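Local coordinates for protein acetyl-CoA acetyltransferase (Elizabethkingia anophelis NUHP1, PDB 6BN2) that probably condenses two molecules of acetyl-CoA into acetoacetyl-CoA and free CoA, and the reverse, as a thiolase-family acetyl-CoA C-acetyltransferase, at residues A[61-64]-A[65-68]; A[123-126]-A[127-130]; A[155-158]-A[159-162]. All blocks are in the same frame, centred on the assembly; numbering follows the deposited sequence.

Interaction 1 (A[61-64]-A[65-68])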
ATOM      1  N   MET A  61      -0.347   0.880  -7.594  1.00 10.77           N
ATOM      2  CA  MET A  61      -1.075   2.148  -7.615  1.00 10.85           C
ATOM      3  C   MET A  61      -1.082   2.784  -6.235  1.00 10.82           C
ATOM      4  O   MET A  61      -1.548   2.169  -5.264  1.00 12.57           O
ATOM      5  CB  MET A  61      -2.516   1.959  -8.106  1.00 12.02           C
ATOM      6  CG  MET A  61      -2.598   1.563  -9.583  1.00 13.37           C
ATOM      7  SD  MET A  61      -1.959   2.834 -10.738  1.00 13.29           S
ATOM      8  CE  MET A  61      -3.430   3.878 -10.896  1.00 14.87           C
ATOM      9  N   GLY A  62      -0.616   4.030  -6.165  1.00 10.67           N
ATOM     10  CA  GLY A  62      -0.779   4.811  -4.942  1.00 10.85           C
ATOM     11  C   GLY A  62      -2.243   5.150  -4.705  1.00 10.81           C
ATOM     12  O   GLY A  62      -3.002   5.400  -5.639  1.00 11.82           O
ATOM     13  N   ASN A  63      -2.640   5.140  -3.430  1.00 10.42           N
ATOM     14  CA  ASN A  63      -4.041   5.369  -3.077  1.00 11.49           C
ATOM     15  C   ASN A  63      -4.094   5.589  -1.569  1.00 12.09           C
ATOM     16  O   ASN A  63      -3.846   4.651  -0.818  1.00 14.07           O
ATOM     17  CB  ASN A  63      -4.847   4.150  -3.530  1.00 11.66           C
ATOM     18  CG  ASN A  63      -6.357   4.320  -3.421  1.00 13.82           C
ATOM     19  OD1 ASN A  63      -6.921   5.422  -3.268  1.00 18.77           O
ATOM     20  ND2 ASN A  63      -7.024   3.210  -3.524  1.00 10.44           N
ATOM     21  N   VAL A  64      -4.339   6.824  -1.119  1.00 10.47           N
ATOM     22  CA  VAL A  64      -4.172   7.130   0.300  1.00  9.73           C
ATOM     23  C   VAL A  64      -5.429   6.787   1.086  1.00 11.96           C
ATOM     24  O   VAL A  64      -5.351   6.356   2.251  1.00 13.34           O
ATOM     25  CB  VAL A  64      -3.808   8.608   0.479  1.00 10.36           C
ATOM     26  CG1 VAL A  64      -3.695   8.943   1.973  1.00 12.76           C
ATOM     27  CG2 VAL A  64      -2.491   8.887  -0.241  1.00 11.94           C
ATOM     28  N   LEU A  65      -6.600   6.983   0.479  1.00 11.25           N
ATOM     29  CA  LEU A  65      -7.880   6.942   1.191  1.00 12.53           C
ATOM     30  C   LEU A  65      -8.718   5.838   0.556  1.00 10.39           C
ATOM     31  O   LEU A  65      -9.525   6.070  -0.349  1.00 14.35           O
ATOM     32  CB  LEU A  65      -8.568   8.344   1.135  1.00 14.56           C
ATOM     33  CG  LEU A  65      -7.670   9.402   1.784  1.00 15.36           C
ATOM     34  CD1 LEU A  65      -8.137  10.805   1.440  1.00 19.54           C
ATOM     35  CD2 LEU A  65      -7.594   9.219   3.313  1.00 16.52           C
ATOM     36  N   GLN A  66      -8.481   4.610   1.017  1.00 11.44           N
ATOM     37  CA  GLN A  66      -9.021   3.416   0.372  1.00 12.09           C
ATOM     38  C   GLN A  66     -10.406   3.034   0.882  1.00 13.35           C
ATOM     39  O   GLN A  66     -11.016   2.115   0.330  1.00 13.38           O
ATOM     40  CB  GLN A  66      -8.051   2.249   0.586  1.00 12.36           C
ATOM     41  CG  GLN A  66      -6.670   2.555  -0.043  1.00 12.77           C
ATOM     42  CD  GLN A  66      -5.574   1.573   0.323  1.00 15.02           C
ATOM     43  OE1 GLN A  66      -5.824   0.533   0.933  1.00 15.24           O
ATOM     44  NE2 GLN A  66      -4.333   1.904  -0.058  1.00 13.25           N
ATOM     45  N   ALA A  67     -10.908   3.709   1.916  1.00 12.11           N
ATOM     46  CA  ALA A  67     -12.141   3.265   2.552  1.00 14.01           C
ATOM     47  C   ALA A  67     -13.307   3.317   1.580  1.00 13.40           C
ATOM     48  O   ALA A  67     -13.553   4.342   0.924  1.00 14.67           O
ATOM     49  CB  ALA A  67     -12.459   4.130   3.777  1.00 15.67           C
ATOM     50  N   GLY A  68     -14.051   2.210   1.524  1.00 12.37           N
ATOM     51  CA  GLY A  68     -15.248   2.128   0.723  1.00 12.84           C
ATOM     52  C   GLY A  68     -15.016   1.957  -0.758  1.00 13.30           C
ATOM     53  O   GLY A  68     -15.999   1.906  -1.513  1.00 15.15           O
TER
HETATM   54  O   HOH W   1      -6.254   4.055   3.103  1.00 14.98           O
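N63 and Q66 meet where the chain leaves strand 59-62 and bends into a loop. The carbonyl of N63 takes the polar contact. Its O accepts a hydrogen bond from Q66 NE2 at 2.9 Å, with an N-H...O angle of 158°. The oxygen lies close to the amide plane of Q66, while NE2 is somewhat tilted from the plane of the N63 carbonyl. The Q66 side chain is extended beyond CG, which lets its amide reach back over three residues. The two side chains also touch part-way along: N63 CG is 3.8 Å from Q66 CG, and the amide planes are 36° apart. The far end of the Q66 amide is held too, because OE1 accepts from N93 of the second subunit.

V64 comes next. It lies beside L65, and both side chains point the same way, with V64 CG1 4.0 Å from L65 CG. L358 of helix 358-375 touches both. On the backbone, one water links the turn. It donates to V64 O at 2.6 Å and accepts from Q66 N at 3.1 Å. The E124 carboxylate takes the N-H groups of V64 and L65, one on each oxygen. This is a buried strand-end loop of the thiolase fold. It lies at the subunit interface, with the V64 side chain about 8 Å from that of H356, the predicted proton acceptor.

Interaction 2 (A[123-126]-A[127-130])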
ATOM      1  N   MET A 123      -4.016   7.093  -7.706  1.00 10.98           N
ATOM      2  CA  MET A 123      -5.414   7.422  -7.936  1.00 11.98           C
ATOM      3  C   MET A 123      -6.023   7.909  -6.629  1.00 12.48           C
ATOM      4  O   MET A 123      -5.663   7.430  -5.550  1.00 12.13           O
ATOM      5  CB  MET A 123      -6.179   6.190  -8.464  1.00 10.59           C
ATOM      6  CG  MET A 123      -6.173   4.997  -7.483  1.00 11.79           C
ATOM      7  SD  MET A 123      -6.647   3.462  -8.316  1.00 14.35           S
ATOM      8  CE  MET A 123      -6.356   2.249  -6.986  1.00 13.23           C
ATOM      9  N   GLU A 124      -6.980   8.828  -6.739  1.00 13.89           N
ATOM     10  CA  GLU A 124      -7.669   9.296  -5.547  1.00 12.29           C
ATOM     11  C   GLU A 124      -8.980   9.931  -5.972  1.00 12.51           C
ATOM     12  O   GLU A 124      -9.022  10.698  -6.938  1.00 13.16           O
ATOM     13  CB  GLU A 124      -6.833  10.318  -4.761  1.00 12.45           C
ATOM     14  CG  GLU A 124      -7.150  10.303  -3.258  1.00 12.18           C
ATOM     15  CD  GLU A 124      -6.474   9.125  -2.550  1.00 14.06           C
ATOM     16  OE1 GLU A 124      -5.218   9.081  -2.529  1.00 13.46           O
ATOM     17  OE2 GLU A 124      -7.195   8.240  -2.050  1.00 13.50           O
ATOM     18  N   ASN A 125     -10.043   9.628  -5.241  1.00 12.62           N
ATOM     19  CA  ASN A 125     -11.264  10.416  -5.365  1.00 13.11           C
ATOM     20  C   ASN A 125     -11.577  10.928  -3.966  1.00 14.34           C
ATOM     21  O   ASN A 125     -12.148  10.212  -3.137  1.00 14.49           O
ATOM     22  CB  ASN A 125     -12.414   9.614  -5.959  1.00 13.83           C
ATOM     23  CG  ASN A 125     -13.601  10.497  -6.243  1.00 16.95           C
ATOM     24  OD1 ASN A 125     -14.027  11.229  -5.362  1.00 15.81           O
ATOM     25  ND2 ASN A 125     -14.091  10.495  -7.488  1.00 16.38           N
ATOM     26  N   MET A 126     -11.160  12.162  -3.698  1.00 12.93           N
ATOM     27  CA  MET A 126     -11.356  12.716  -2.370  1.00 12.06           C
ATOM     28  C   MET A 126     -12.823  13.035  -2.126  1.00 15.12           C
ATOM     29  O   MET A 126     -13.281  12.950  -0.982  1.00 15.67           O
ATOM     30  CB  MET A 126     -10.443  13.926  -2.210  1.00 13.68           C
ATOM     31  CG  MET A 126      -8.983  13.478  -2.369  1.00 14.17           C
ATOM     32  SD  MET A 126      -7.724  14.754  -2.130  1.00 14.81           S
ATOM     33  CE  MET A 126      -7.769  14.995  -0.344  1.00 15.13           C
ATOM     34  N   SER A 127     -13.579  13.323  -3.199  1.00 13.97           N
ATOM     35  CA  SER A 127     -15.016  13.579  -3.076  1.00 13.95           C
ATOM     36  C   SER A 127     -15.765  12.384  -2.491  1.00 15.99           C
ATOM     37  O   SER A 127     -16.808  12.560  -1.845  1.00 16.80           O
ATOM     38  CB  SER A 127     -15.610  13.913  -4.446  1.00 14.24           C
ATOM     39  OG  SER A 127     -14.993  15.043  -5.033  1.00 16.05           O
ATOM     40  N   GLN A 128     -15.287  11.172  -2.746  1.00 13.76           N
ATOM     41  CA  GLN A 128     -16.001   9.955  -2.358  1.00 14.82           C
ATOM     42  C   GLN A 128     -15.502   9.347  -1.052  1.00 15.96           C
ATOM     43  O   GLN A 128     -15.973   8.265  -0.667  1.00 16.17           O
ATOM     44  CB  GLN A 128     -15.939   8.921  -3.485  1.00 14.48           C
ATOM     45  CG  GLN A 128     -16.791   9.318  -4.719  1.00 15.99           C
ATOM     46  CD  GLN A 128     -16.947   8.175  -5.723  1.00 19.88           C
ATOM     47  OE1 GLN A 128     -16.443   7.068  -5.513  1.00 22.35           O
ATOM     48  NE2 GLN A 128     -17.636   8.453  -6.832  1.00 21.53           N
ATOM     49  N   VAL A 129     -14.608  10.017  -0.336  1.00 13.49           N
ATOM     50  CA  VAL A 129     -14.104   9.418   0.911  1.00 13.65           C
ATOM     51  C   VAL A 129     -15.219   9.434   1.946  1.00 12.52           C
ATOM     52  O   VAL A 129     -15.872  10.472   2.118  1.00 15.04           O
ATOM     53  CB  VAL A 129     -12.876  10.182   1.414  1.00 13.82           C
ATOM     54  CG1 VAL A 129     -12.403   9.625   2.767  1.00 13.80           C
ATOM     55  CG2 VAL A 129     -11.749  10.072   0.384  1.00 13.12           C
ATOM     56  N   PRO A 130     -15.501   8.332   2.624  1.00 13.29           N
ATOM     57  CA  PRO A 130     -16.637   8.315   3.546  1.00 14.49           C
ATOM     58  C   PRO A 130     -16.306   8.965   4.884  1.00 17.11           C
ATOM     59  O   PRO A 130     -15.171   9.343   5.168  1.00 14.65           O
ATOM     60  CB  PRO A 130     -16.940   6.818   3.729  1.00 18.67           C
ATOM     61  CG  PRO A 130     -15.721   6.100   3.312  1.00 19.11           C
ATOM     62  CD  PRO A 130     -14.886   7.001   2.436  1.00 12.94           C
TER
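N125 brings its amide up to the turn that follows, beside S127 and Q128. At CB the side chain sets off with CG anti to the backbone N (chi1 -173°). CG then lies 3.7 Å from Q128 CG, and the two amide planes are 30° apart. OD1 faces the turn. It accepts a weak hydrogen bond from Q128 N at 2.9 Å, and S127 CB is packed against it at 3.2 Å. ND2, the other tip atom, passes 4.0 Å from Q128 CG. Its hydrogen bonds go outside, to the carbonyls of L29 and V32.

The backbone makes two overlapping turns here. Q128 N also bonds weakly to N125 O. V129 N donates to M126 O at 3.3 Å. V129 CG2 lies 3.5 Å from M126 O. The M126-V129 turn has type I backbone angles.

The bend ends strand 117-125 and leads to strand 131-133. N125 touches D259 of the neighbouring strand 258-268. M126 and V129 pack on L150 of helix 149-155, and M126 also meets L358 of helix 358-375.

Interaction 3 (A[155-158]-A[159-162])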
ATOM      1  N   LEU A 155      -5.598  14.324   6.303  1.00 15.72           N
ATOM      2  CA  LEU A 155      -5.151  15.704   6.504  1.00 16.33           C
ATOM      3  C   LEU A 155      -4.769  16.056   7.937  1.00 20.56           C
ATOM      4  O   LEU A 155      -4.353  17.198   8.188  1.00 21.30           O
ATOM      5  CB  LEU A 155      -6.240  16.682   6.041  1.00 19.93           C
ATOM      6  CG  LEU A 155      -6.709  16.428   4.606  1.00 26.82           C
ATOM      7  CD1 LEU A 155      -7.876  17.349   4.266  1.00 28.14           C
ATOM      8  CD2 LEU A 155      -5.561  16.588   3.626  1.00 28.84           C
ATOM      9  N   THR A 156      -4.906  15.140   8.884  1.00 16.04           N
ATOM     10  CA  THR A 156      -4.616  15.435  10.282  1.00 17.12           C
ATOM     11  C   THR A 156      -3.335  14.723  10.699  1.00 18.58           C
ATOM     12  O   THR A 156      -3.207  13.507  10.523  1.00 18.19           O
ATOM     13  CB  THR A 156      -5.769  14.998  11.185  1.00 19.85           C
ATOM     14  OG1 THR A 156      -6.941  15.745  10.835  1.00 21.15           O
ATOM     15  CG2 THR A 156      -5.437  15.278  12.640  1.00 23.29           C
ATOM     16  N   ASP A 157      -2.389  15.475  11.253  1.00 17.79           N
ATOM     17  CA  ASP A 157      -1.194  14.850  11.811  1.00 16.48           C
ATOM     18  C   ASP A 157      -1.558  14.049  13.057  1.00 17.74           C
ATOM     19  O   ASP A 157      -2.225  14.559  13.966  1.00 18.20           O
ATOM     20  CB  ASP A 157      -0.153  15.921  12.144  1.00 17.12           C
ATOM     21  CG  ASP A 157       1.088  15.335  12.786  1.00 20.79           C
ATOM     22  OD1 ASP A 157       1.774  14.520  12.127  1.00 19.94           O
ATOM     23  OD2 ASP A 157       1.372  15.687  13.948  1.00 23.15           O
ATOM     24  N   VAL A 158      -1.115  12.785  13.106  1.00 17.17           N
ATOM     25  CA  VAL A 158      -1.484  11.906  14.217  1.00 17.88           C
ATOM     26  C   VAL A 158      -0.981  12.454  15.546  1.00 20.05           C
ATOM     27  O   VAL A 158      -1.706  12.456  16.553  1.00 21.64           O
ATOM     28  CB  VAL A 158      -0.943  10.486  13.980  1.00 17.81           C
ATOM     29  CG1 VAL A 158      -1.155   9.636  15.246  1.00 18.81           C
ATOM     30  CG2 VAL A 158      -1.625   9.839  12.769  1.00 16.77           C
ATOM     31  N   TYR A 159       0.267  12.927  15.574  1.00 19.73           N
ATOM     32  CA  TYR A 159       0.950  13.156  16.845  1.00 21.37           C
ATOM     33  C   TYR A 159       0.504  14.467  17.481  1.00 22.08           C
ATOM     34  O   TYR A 159       0.342  14.541  18.708  1.00 25.00           O
ATOM     35  CB  TYR A 159       2.467  13.084  16.594  1.00 22.15           C
ATOM     36  CG  TYR A 159       2.704  11.884  15.703  1.00 21.08           C
ATOM     37  CD1 TYR A 159       2.639  10.591  16.221  1.00 23.91           C
ATOM     38  CD2 TYR A 159       2.853  12.035  14.329  1.00 21.77           C
ATOM     39  CE1 TYR A 159       2.764   9.472  15.399  1.00 21.46           C
ATOM     40  CE2 TYR A 159       2.980  10.920  13.493  1.00 19.39           C
ATOM     41  CZ  TYR A 159       2.932   9.649  14.044  1.00 20.13           C
ATOM     42  OH  TYR A 159       3.035   8.557  13.230  1.00 20.98           O
ATOM     43  N   SER A 160       0.259  15.487  16.660  1.00 21.32           N
ATOM     44  CA  SER A 160      -0.219  16.773  17.159  1.00 24.48           C
ATOM     45  C   SER A 160      -1.735  16.901  17.131  1.00 25.19           C
ATOM     46  O   SER A 160      -2.273  17.793  17.793  1.00 25.65           O
ATOM     47  CB  SER A 160       0.379  17.907  16.331  1.00 24.90           C
ATOM     48  OG  SER A 160      -0.145  17.858  15.014  1.00 23.55           O
ATOM     49  N   LYS A 161      -2.423  16.045  16.374  1.00 22.64           N
ATOM     50  CA  LYS A 161      -3.862  16.137  16.129  1.00 22.32           C
ATOM     51  C   LYS A 161      -4.239  17.442  15.432  1.00 26.64           C
ATOM     52  O   LYS A 161      -5.389  17.885  15.508  1.00 31.56           O
ATOM     53  CB  LYS A 161      -4.665  15.959  17.426  1.00 26.56           C
ATOM     54  CG  LYS A 161      -4.663  14.513  17.925  1.00 34.47           C
ATOM     55  CD  LYS A 161      -5.140  13.577  16.806  1.00 44.74           C
ATOM     56  CE  LYS A 161      -5.302  12.126  17.265  1.00 51.18           C
ATOM     57  NZ  LYS A 161      -4.053  11.332  17.096  1.00 43.36           N
ATOM     58  N   GLN A 162      -3.293  18.053  14.734  1.00 24.60           N
ATOM     59  CA  GLN A 162      -3.546  19.284  14.003  1.00 22.85           C
ATOM     60  C   GLN A 162      -3.537  19.024  12.502  1.00 20.42           C
ATOM     61  O   GLN A 162      -2.947  18.062  12.016  1.00 23.24           O
ATOM     62  CB  GLN A 162      -2.513  20.344  14.365  1.00 25.02           C
ATOM     63  CG  GLN A 162      -2.605  20.736  15.827  1.00 27.45           C
ATOM     64  CD  GLN A 162      -1.764  21.934  16.144  1.00 40.02           C
ATOM     65  OE1 GLN A 162      -1.735  22.901  15.383  1.00 42.67           O
ATOM     66  NE2 GLN A 162      -1.061  21.884  17.277  1.00 43.26           N
TER
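D157 and S160 hold together a compact surface loop that includes an ST turn, in which S160 OG accepts from Q162 N. The D157 carboxylate serves S160 twice. OD2 takes S160 N at 2.9 Å from above the carboxylate plane, and takes S160 OG at 2.9 Å on its anti lone pair. S160 chi1 of 67° puts OG between the backbone N and the carbonyl carbon, where it can both donate to D157 and accept from Q162.

The Y159 ring meets both residues before it. The side chains of D157 and Y159 cross at about a right angle, and the carboxylate is turned 60° from the ring. D157 OD1 sits at the ring edge, 3.5 Å from Y159 CD2. V158 covers one face instead. Its CB is 3.9 Å from the centroid of the Y159 ring, almost directly over the centre, a CH-pi contact. Q76 of the second subunit packs on both V158 and Y159.

K161 crosses V158 obliquely. Its chain bends at chi2 and chi4 and curls back, so that NZ donates to V158 O at 2.7 Å, in the carbonyl plane and on a lone pair. K161 N also bonds weakly to D157 O. The loop is closed where its two ends come together: D157 N donates to Q162 O at 2.8 Å.

Overall arrangement
The three contacts come in series along the chain, all within the N-terminal thiolase domain. Interactions 1 and 2 are neighbours, with centres about 8 Å apart. They sit on adjacent parallel strands, 59-62 and 117-125, of the large mixed sheet, where the chain passes from strand to loop. They touch directly, both through the sheet backbone and through E124. Interaction 3 lies farther out, in the loop between helices 149-155 and 169-174. Its centre is about 19 Å from that of interaction 1 and about 20 Å from that of interaction 2, and it touches neither. Each contact also meets the second subunit, so these loops contribute to the subunit interface. They also lie near the predicted catalytic H356.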